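Local atomic coordinates of tubulin-like protein CetZ2 (PDB entry 4B45), a protein that binds GTP, assembles into tubulin-like protofilaments and takes part in the control of cell shape in a halophilic archaeon. Residues Leu257-Val268 with Val314-Val325; Glu156-Asp164 with Leu217-Leu225. All blocks are in the same frame, centred on the assembly; numbering follows the deposited sequence.

Interaction 1. Residues Leu257-Val268 with Val314-Val325; sequences LPDASDADAALV and VLLGGVERSERV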
loop_
_atom_site.group_PDB
_atom_site.type_symbol
_atom_site.label_atom_id
_atom_site.label_comp_id
_atom_site.label_asym_id
_atom_site.label_seq_id
_atom_site.Cartn_x
_atom_site.Cartn_y
_atom_site.Cartn_z
ATOM N N LEU A 257 2.265 -8.616 1.630
ATOM C CA LEU A 257 3.331 -9.407 1.016
ATOM C C LEU A 257 3.617 -10.653 1.872
ATOM O O LEU A 257 4.011 -10.516 3.026
ATOM C CB LEU A 257 4.607 -8.569 0.982
ATOM C CG LEU A 257 5.872 -9.287 0.510
ATOM C CD1 LEU A 257 5.786 -9.591 -0.999
ATOM C CD2 LEU A 257 7.105 -8.453 0.832
ATOM N N PRO A 258 3.444 -11.872 1.317
ATOM C CA PRO A 258 3.713 -13.100 2.093
ATOM C C PRO A 258 5.146 -13.222 2.620
ATOM O O PRO A 258 6.098 -12.759 1.978
ATOM C CB PRO A 258 3.467 -14.225 1.074
ATOM C CG PRO A 258 2.533 -13.631 0.073
ATOM C CD PRO A 258 2.891 -12.172 -0.018
ATOM N N ASP A 259 5.285 -13.879 3.772
ATOM C CA ASP A 259 6.586 -14.145 4.394
ATOM C C ASP A 259 7.382 -12.856 4.666
ATOM O O ASP A 259 8.563 -12.760 4.334
ATOM C CB ASP A 259 7.403 -15.142 3.554
ATOM C CG ASP A 259 8.576 -15.738 4.323
ATOM O OD1 ASP A 259 8.480 -15.849 5.565
ATOM O OD2 ASP A 259 9.595 -16.099 3.687
ATOM N N ALA A 260 6.736 -11.882 5.300
ATOM C CA ALA A 260 7.372 -10.592 5.571
ATOM C C ALA A 260 7.775 -10.387 7.034
ATOM O O ALA A 260 7.944 -9.244 7.465
ATOM C CB ALA A 260 6.447 -9.460 5.139
ATOM N N SER A 261 7.942 -11.475 7.787
ATOM C CA SER A 261 8.264 -11.388 9.222
ATOM C C SER A 261 9.600 -10.734 9.523
ATOM O O SER A 261 9.710 -9.938 10.444
ATOM C CB SER A 261 8.268 -12.772 9.878
ATOM O OG SER A 261 7.003 -13.085 10.417
ATOM N N ASP A 262 10.625 -11.106 8.767
ATOM C CA ASP A 262 11.977 -10.648 9.041
ATOM C C ASP A 262 12.145 -9.168 8.682
ATOM O O ASP A 262 12.604 -8.833 7.597
ATOM C CB ASP A 262 12.971 -11.522 8.282
ATOM C CG ASP A 262 14.406 -11.190 8.601
ATOM O OD1 ASP A 262 14.639 -10.339 9.485
ATOM O OD2 ASP A 262 15.305 -11.788 7.964
ATOM N N ALA A 263 11.786 -8.285 9.608
ATOM C CA ALA A 263 11.771 -6.860 9.304
ATOM C C ALA A 263 12.624 -6.023 10.252
ATOM O O ALA A 263 12.861 -6.391 11.403
ATOM C CB ALA A 263 10.347 -6.346 9.278
ATOM N N ASP A 264 13.078 -4.886 9.751
ATOM C CA ASP A 264 13.925 -3.997 10.518
ATOM C C ASP A 264 13.098 -3.184 11.517
ATOM O O ASP A 264 13.573 -2.841 12.594
ATOM C CB ASP A 264 14.707 -3.072 9.569
ATOM C CG ASP A 264 15.559 -2.057 10.312
ATOM O OD1 ASP A 264 16.608 -2.450 10.873
ATOM O OD2 ASP A 264 15.183 -0.864 10.340
ATOM N N ALA A 265 11.861 -2.871 11.157
ATOM C CA ALA A 265 11.014 -2.064 12.024
ATOM C C ALA A 265 9.577 -2.535 11.914
ATOM O O ALA A 265 9.193 -3.173 10.933
ATOM C CB ALA A 265 11.113 -0.582 11.647
ATOM N N ALA A 266 8.780 -2.230 12.927
ATOM C CA ALA A 266 7.392 -2.633 12.911
ATOM C C ALA A 266 6.558 -1.641 13.685
ATOM O O ALA A 266 7.048 -0.990 14.608
ATOM C CB ALA A 266 7.239 -4.019 13.513
ATOM N N LEU A 267 5.294 -1.535 13.299
ATOM C CA LEU A 267 4.332 -0.738 14.038
ATOM C C LEU A 267 3.077 -1.569 14.279
ATOM O O LEU A 267 2.410 -2.016 13.342
ATOM C CB LEU A 267 3.991 0.543 13.280
ATOM C CG LEU A 267 2.826 1.307 13.888
ATOM C CD1 LEU A 267 3.216 1.826 15.290
ATOM C CD2 LEU A 267 2.378 2.440 12.981
ATOM N N VAL A 268 2.762 -1.779 15.551
ATOM C CA VAL A 268 1.614 -2.585 15.909
ATOM C C VAL A 268 0.476 -1.710 16.389
ATOM O O VAL A 268 0.577 -1.032 17.413
ATOM C CB VAL A 268 1.966 -3.568 17.020
ATOM C CG1 VAL A 268 0.792 -4.489 17.293
ATOM C CG2 VAL A 268 3.218 -4.338 16.636
ATOM N N VAL A 314 -0.579 -4.314 11.430
ATOM C CA VAL A 314 0.867 -4.300 11.645
ATOM C C VAL A 314 1.653 -3.907 10.401
ATOM O O VAL A 314 1.667 -4.642 9.422
ATOM C CB VAL A 314 1.372 -5.666 12.103
ATOM C CG1 VAL A 314 2.873 -5.624 12.281
ATOM C CG2 VAL A 314 0.690 -6.067 13.421
ATOM N N LEU A 315 2.321 -2.756 10.464
ATOM C CA LEU A 315 3.193 -2.288 9.393
ATOM C C LEU A 315 4.592 -2.811 9.649
ATOM O O LEU A 315 5.117 -2.662 10.751
ATOM C CB LEU A 315 3.212 -0.750 9.351
ATOM C CG LEU A 315 4.159 -0.108 8.325
ATOM C CD1 LEU A 315 3.768 -0.487 6.883
ATOM C CD2 LEU A 315 4.251 1.423 8.495
ATOM N N LEU A 316 5.184 -3.450 8.645
ATOM C CA LEU A 316 6.545 -3.957 8.760
ATOM C C LEU A 316 7.440 -3.229 7.778
ATOM O O LEU A 316 7.217 -3.287 6.568
ATOM C CB LEU A 316 6.574 -5.454 8.468
ATOM C CG LEU A 316 5.645 -6.291 9.350
ATOM C CD1 LEU A 316 5.103 -7.473 8.595
ATOM C CD2 LEU A 316 6.390 -6.753 10.590
ATOM N N GLY A 317 8.462 -2.556 8.288
ATOM C CA GLY A 317 9.340 -1.784 7.429
ATOM C C GLY A 317 10.673 -2.479 7.284
ATOM O O GLY A 317 11.117 -3.165 8.205
ATOM N N GLY A 318 11.309 -2.324 6.126
ATOM C CA GLY A 318 12.595 -2.964 5.878
ATOM C C GLY A 318 12.506 -4.477 5.889
ATOM O O GLY A 318 13.265 -5.150 6.583
ATOM N N VAL A 319 11.560 -5.011 5.124
ATOM C CA VAL A 319 11.352 -6.450 5.045
ATOM C C VAL A 319 12.490 -7.131 4.289
ATOM O O VAL A 319 12.975 -6.610 3.284
ATOM C CB VAL A 319 10.024 -6.743 4.352
ATOM C CG1 VAL A 319 9.863 -8.237 4.080
ATOM C CG2 VAL A 319 8.866 -6.179 5.191
ATOM N N GLU A 320 12.926 -8.286 4.780
ATOM C CA GLU A 320 13.979 -9.033 4.110
ATOM C C GLU A 320 13.811 -10.554 4.187
ATOM O O GLU A 320 13.032 -11.070 4.985
ATOM C CB GLU A 320 15.352 -8.601 4.628
ATOM C CG GLU A 320 16.003 -7.546 3.744
ATOM C CD GLU A 320 16.911 -6.600 4.507
ATOM O OE1 GLU A 320 16.984 -6.715 5.751
ATOM O OE2 GLU A 320 17.547 -5.739 3.857
ATOM N N ARG A 321 14.533 -11.254 3.320
ATOM C CA ARG A 321 14.521 -12.711 3.285
ATOM C C ARG A 321 13.121 -13.306 3.121
ATOM O O ARG A 321 12.827 -14.375 3.654
ATOM C CB ARG A 321 15.229 -13.273 4.521
ATOM C CG ARG A 321 16.707 -12.927 4.539
ATOM C CD ARG A 321 17.428 -13.434 5.780
ATOM N NE ARG A 321 18.865 -13.178 5.676
ATOM C CZ ARG A 321 19.761 -13.468 6.615
ATOM N NH1 ARG A 321 19.383 -14.030 7.758
ATOM N NH2 ARG A 321 21.043 -13.192 6.410
ATOM N N SER A 322 12.269 -12.605 2.378
ATOM C CA SER A 322 10.935 -13.090 2.051
ATOM C C SER A 322 10.983 -14.066 0.885
ATOM O O SER A 322 11.479 -13.731 -0.191
ATOM C CB SER A 322 10.020 -11.928 1.678
ATOM O OG SER A 322 8.828 -12.406 1.085
ATOM N N GLU A 323 10.455 -15.266 1.105
ATOM C CA GLU A 323 10.463 -16.333 0.101
ATOM C C GLU A 323 9.816 -15.865 -1.198
ATOM O O GLU A 323 10.309 -16.143 -2.288
ATOM C CB GLU A 323 9.710 -17.551 0.633
ATOM C CG GLU A 323 10.393 -18.880 0.382
ATOM C CD GLU A 323 9.989 -19.942 1.399
ATOM O OE1 GLU A 323 9.059 -19.678 2.195
ATOM O OE2 GLU A 323 10.608 -21.034 1.408
ATOM N N ARG A 324 8.704 -15.152 -1.051
ATOM C CA ARG A 324 7.929 -14.647 -2.167
ATOM C C ARG A 324 8.737 -13.633 -2.982
ATOM O O ARG A 324 8.792 -13.735 -4.212
ATOM C CB ARG A 324 6.611 -14.031 -1.657
ATOM C CG ARG A 324 5.823 -13.229 -2.704
ATOM C CD ARG A 324 5.539 -14.021 -3.986
ATOM N NE ARG A 324 4.492 -13.357 -4.755
ATOM C CZ ARG A 324 4.458 -13.255 -6.082
ATOM N NH1 ARG A 324 5.432 -13.760 -6.833
ATOM N NH2 ARG A 324 3.445 -12.622 -6.655
ATOM N N VAL A 325 9.367 -12.670 -2.303
ATOM C CA VAL A 325 10.244 -11.714 -2.989
ATOM C C VAL A 325 11.415 -12.407 -3.688
ATOM O O VAL A 325 11.698 -12.151 -4.859
ATOM C CB VAL A 325 10.772 -10.606 -2.032
ATOM C CG1 VAL A 325 11.776 -9.695 -2.753
ATOM C CG2 VAL A 325 9.624 -9.776 -1.525
HETATM O O HOH W 1 10.678 -11.928 6.036
#
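Asp-259 and Ser-322 pin the start of helix 323-340 to the loop that leads into strand 263-272, beside an antiparallel strand pair in the C-terminal domain of this tubulin-like fold. The carboxylate of Asp-259 takes the first helical amide, Glu-323 N, on OD2 at 2.8 Å; the bond is nearly straight and comes from the anti side of the carboxylate. With CG anti to the backbone N (chi1 -164°), the acid reaches the helix's positive end, a place that suits an aspartate. Ser-322, the N-cap, gives its hydroxyl to Pro-258 O at 2.9 Å in the carbonyl plane, while the same OG weakly accepts from Val-325 N. Next to them a water donates to Asp-259 O and Glu-320 O and accepts from Asp-262 N, bridging the two segments, and Glu-320 N bonds directly to Asp-262 O.

Farther along, Asp-264 and Ala-265 both face Gly-317 in a classic beta bulge, with Ala-265 N 3.1 Å from Gly-317 O. Gly-318 suits the corner because its phi is positive and a side chain would collide with Asp-264 CB. Regular pairing follows, with Leu-267 and Leu-315 exchanging two backbone bonds.

On the face of Ala-263 and Ala-266, small methyls let Leu-316 lie close, its CD2 4.1 Å from Ala-266 CB. Val-319 sets both its methyls against Ala-260. On the first turn of the helix, Val-325 is crossed by Leu-257 at about a right angle, CD2 of the leucine meeting CG2 of the valine at 3.7 Å.

Interaction 2. Residues Glu156-Asp164 with Leu217-Leu225; sequences EADAVLLVD and LRSGGIAAL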
loop_
_atom_site.group_PDB
_atom_site.type_symbol
_atom_site.label_atom_id
_atom_site.label_comp_id
_atom_site.label_asym_id
_atom_site.label_seq_id
_atom_site.Cartn_x
_atom_site.Cartn_y
_atom_site.Cartn_z
ATOM N N GLU A 156 14.908 4.633 -5.153
ATOM C CA GLU A 156 14.506 6.024 -5.315
ATOM C C GLU A 156 13.438 6.490 -4.329
ATOM O O GLU A 156 13.368 7.673 -4.013
ATOM C CB GLU A 156 14.020 6.297 -6.747
ATOM C CG GLU A 156 14.967 5.856 -7.858
ATOM C CD GLU A 156 16.266 6.630 -7.880
ATOM O OE1 GLU A 156 16.369 7.652 -7.162
ATOM O OE2 GLU A 156 17.186 6.217 -8.622
ATOM N N ALA A 157 12.588 5.575 -3.877
ATOM C CA ALA A 157 11.510 5.931 -2.957
ATOM C C ALA A 157 11.988 5.864 -1.512
ATOM O O ALA A 157 13.041 5.290 -1.219
ATOM C CB ALA A 157 10.308 5.001 -3.163
ATOM N N ASP A 158 11.222 6.444 -0.600
ATOM C CA ASP A 158 11.609 6.372 0.806
ATOM C C ASP A 158 11.237 5.017 1.363
ATOM O O ASP A 158 11.892 4.519 2.272
ATOM C CB ASP A 158 11.004 7.503 1.623
ATOM C CG ASP A 158 11.720 8.812 1.393
ATOM O OD1 ASP A 158 12.874 8.941 1.856
ATOM O OD2 ASP A 158 11.145 9.701 0.725
ATOM N N ALA A 159 10.183 4.426 0.802
ATOM C CA ALA A 159 9.889 3.013 1.001
ATOM C C ALA A 159 8.889 2.520 -0.031
ATOM O O ALA A 159 8.121 3.296 -0.608
ATOM C CB ALA A 159 9.373 2.736 2.417
ATOM N N VAL A 160 8.903 1.211 -0.247
ATOM C CA VAL A 160 7.983 0.576 -1.164
ATOM C C VAL A 160 7.096 -0.404 -0.407
ATOM O O VAL A 160 7.532 -1.486 -0.036
ATOM C CB VAL A 160 8.755 -0.140 -2.297
ATOM C CG1 VAL A 160 7.785 -0.805 -3.286
ATOM C CG2 VAL A 160 9.639 0.862 -3.020
ATOM N N LEU A 161 5.844 -0.018 -0.178
ATOM C CA LEU A 161 4.869 -0.906 0.430
ATOM C C LEU A 161 4.307 -1.834 -0.662
ATOM O O LEU A 161 3.689 -1.380 -1.628
ATOM C CB LEU A 161 3.761 -0.077 1.094
ATOM C CG LEU A 161 2.519 -0.796 1.632
ATOM C CD1 LEU A 161 2.903 -1.868 2.630
ATOM C CD2 LEU A 161 1.506 0.210 2.241
ATOM N N LEU A 162 4.533 -3.131 -0.523
ATOM C CA LEU A 162 4.180 -4.066 -1.587
ATOM C C LEU A 162 2.865 -4.781 -1.356
ATOM O O LEU A 162 2.580 -5.256 -0.255
ATOM C CB LEU A 162 5.276 -5.114 -1.776
ATOM C CG LEU A 162 6.540 -4.739 -2.550
ATOM C CD1 LEU A 162 7.460 -5.967 -2.669
ATOM C CD2 LEU A 162 6.182 -4.181 -3.933
ATOM N N VAL A 163 2.079 -4.867 -2.420
ATOM C CA VAL A 163 0.876 -5.674 -2.451
ATOM C C VAL A 163 1.086 -6.828 -3.415
ATOM O O VAL A 163 1.309 -6.620 -4.613
ATOM C CB VAL A 163 -0.314 -4.853 -2.982
ATOM C CG1 VAL A 163 -1.552 -5.734 -3.110
ATOM C CG2 VAL A 163 -0.569 -3.659 -2.093
ATOM N N ASP A 164 1.007 -8.045 -2.899
ATOM C CA ASP A 164 1.057 -9.237 -3.733
ATOM C C ASP A 164 -0.363 -9.643 -4.172
ATOM O O ASP A 164 -1.177 -10.063 -3.345
ATOM C CB ASP A 164 1.736 -10.357 -2.942
ATOM C CG ASP A 164 1.892 -11.642 -3.736
ATOM O OD1 ASP A 164 1.686 -11.645 -4.973
ATOM O OD2 ASP A 164 2.243 -12.662 -3.106
ATOM N N LEU A 217 8.760 3.344 8.532
ATOM C CA LEU A 217 9.158 3.263 7.126
ATOM C C LEU A 217 10.517 3.903 6.836
ATOM O O LEU A 217 11.054 3.750 5.735
ATOM C CB LEU A 217 8.092 3.915 6.248
ATOM C CG LEU A 217 6.764 3.164 6.306
ATOM C CD1 LEU A 217 5.669 3.917 5.593
ATOM C CD2 LEU A 217 6.954 1.748 5.729
ATOM N N ARG A 218 11.070 4.593 7.835
ATOM C CA ARG A 218 12.277 5.399 7.676
ATOM C C ARG A 218 13.497 4.603 7.214
ATOM O O ARG A 218 14.373 5.131 6.528
ATOM C CB ARG A 218 12.586 6.116 8.993
ATOM C CG ARG A 218 13.538 7.292 8.867
ATOM C CD ARG A 218 13.477 8.179 10.113
ATOM N NE ARG A 218 13.869 7.468 11.330
ATOM C CZ ARG A 218 13.736 7.965 12.559
ATOM N NH1 ARG A 218 13.212 9.172 12.731
ATOM N NH2 ARG A 218 14.121 7.262 13.619
ATOM N N SER A 219 13.548 3.333 7.595
ATOM C CA SER A 219 14.645 2.455 7.215
ATOM C C SER A 219 14.740 2.230 5.697
ATOM O O SER A 219 15.820 1.952 5.166
ATOM C CB SER A 219 14.493 1.116 7.934
ATOM O OG SER A 219 13.123 0.779 8.074
ATOM N N GLY A 220 13.614 2.345 5.000
ATOM C CA GLY A 220 13.614 2.178 3.559
ATOM C C GLY A 220 13.368 0.758 3.079
ATOM O O GLY A 220 13.074 -0.158 3.862
ATOM N N GLY A 221 13.468 0.580 1.767
ATOM C CA GLY A 221 13.282 -0.718 1.147
ATOM C C GLY A 221 11.847 -1.189 1.195
ATOM O O GLY A 221 10.919 -0.386 1.266
ATOM N N ILE A 222 11.664 -2.504 1.184
ATOM C CA ILE A 222 10.333 -3.076 1.062
ATOM C C ILE A 222 9.563 -3.053 2.374
ATOM O O ILE A 222 10.110 -3.357 3.436
ATOM C CB ILE A 222 10.401 -4.514 0.504
ATOM C CG1 ILE A 222 10.830 -4.480 -0.960
ATOM C CG2 ILE A 222 9.062 -5.197 0.610
ATOM C CD1 ILE A 222 11.128 -5.837 -1.528
ATOM N N ALA A 223 8.288 -2.681 2.303
ATOM C CA ALA A 223 7.436 -2.768 3.478
ATOM C C ALA A 223 6.209 -3.635 3.218
ATOM O O ALA A 223 5.817 -3.863 2.054
ATOM C CB ALA A 223 7.039 -1.377 3.967
ATOM N N ALA A 224 5.620 -4.141 4.301
ATOM C CA ALA A 224 4.400 -4.932 4.197
ATOM C C ALA A 224 3.401 -4.481 5.237
ATOM O O ALA A 224 3.768 -3.910 6.274
ATOM C CB ALA A 224 4.696 -6.421 4.331
ATOM N N LEU A 225 2.127 -4.720 4.966
ATOM C CA LEU A 225 1.099 -4.266 5.885
ATOM C C LEU A 225 0.169 -5.406 6.218
ATOM O O LEU A 225 -0.522 -5.907 5.347
ATOM C CB LEU A 225 0.313 -3.089 5.302
ATOM C CG LEU A 225 -0.708 -2.480 6.280
ATOM C CD1 LEU A 225 -0.041 -2.096 7.624
ATOM C CD2 LEU A 225 -1.454 -1.271 5.689
#
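Leu-217 meets Ala-159, their CB atoms 4.2 Å apart, and a type I turn from Leu-217 to Gly-220 leads the chain into a parallel strand pair. Gly-220 sets its CA 3.2 Å from Asp-158 O in a CA-H...O contact; its positive phi and the nearness of the preceding carbonyl oxygen suit a residue without a side chain. Gly-221, also at positive phi, turns its carbonyl to Val-160 N, which meets it at 3.0 Å in an almost linear bond (177°).

Ile-222 pairs with Val-160, but its side chain reaches Leu-162, the next residue on that face. Its CG1 stands anti to the carbonyl carbon, chi1 -70°, so that CG2 and CD1 both touch Leu-162 CD1, CG2 at 3.7 Å; the two branched chains cross obliquely. An alanine here would remove both branches and is likely to open a gap beside Leu-162 CD1 and let the leucine side chain shift on that side.

Ala-223 pairs with Leu-161 and bonds to the residues flanking it: its N donates to Val-160 O at 2.7 Å, and its O accepts from Leu-162 N. Its small methyl lies against the backbone of Leu-161, CB 4.2 Å from Leu-161 CA, where the strands run close. That leucine, CG anti to its own N at chi1 172°, extends CD1 past Ala-223 O to Ala-224 C and to Leu-225 CB, 3.9 Å away.

The 47° between the short strand segments fits a register confined to a few residues. Here the GTPase-domain sheet meets the strands of the C-terminal domain, and the connection between the two strands includes helix 175-196, the long central helix of the tubulin/FtsZ fold. Strand 159-164 has strand 127-133 along its other edge. Helix 140-156 covers the face of Val-160 and Leu-162, whereas helix 175-196 packs on Leu-161 and Leu-225.

How the interactions relate
Both interactions belong to one mixed sheet, in which strand 222-231 of interaction 2 lies next to strand 309-319 of interaction 1. Interaction 2 is buried and mostly apolar beyond its backbone bonds, and its parallel pairing joins the GTPase domain to the C-terminal domain. Interaction 1 is antiparallel, stays within the C-terminal domain and is partly buried: apolar side chains line its strands, while aspartates, a serine and a water serve the more open end by the helix. The two meet where Arg-324 NH2 forms a 2.6 Å salt bridge with Asp-164 OD1, and a probable hydrogen bond runs from Val-319 N to Ile-222 O.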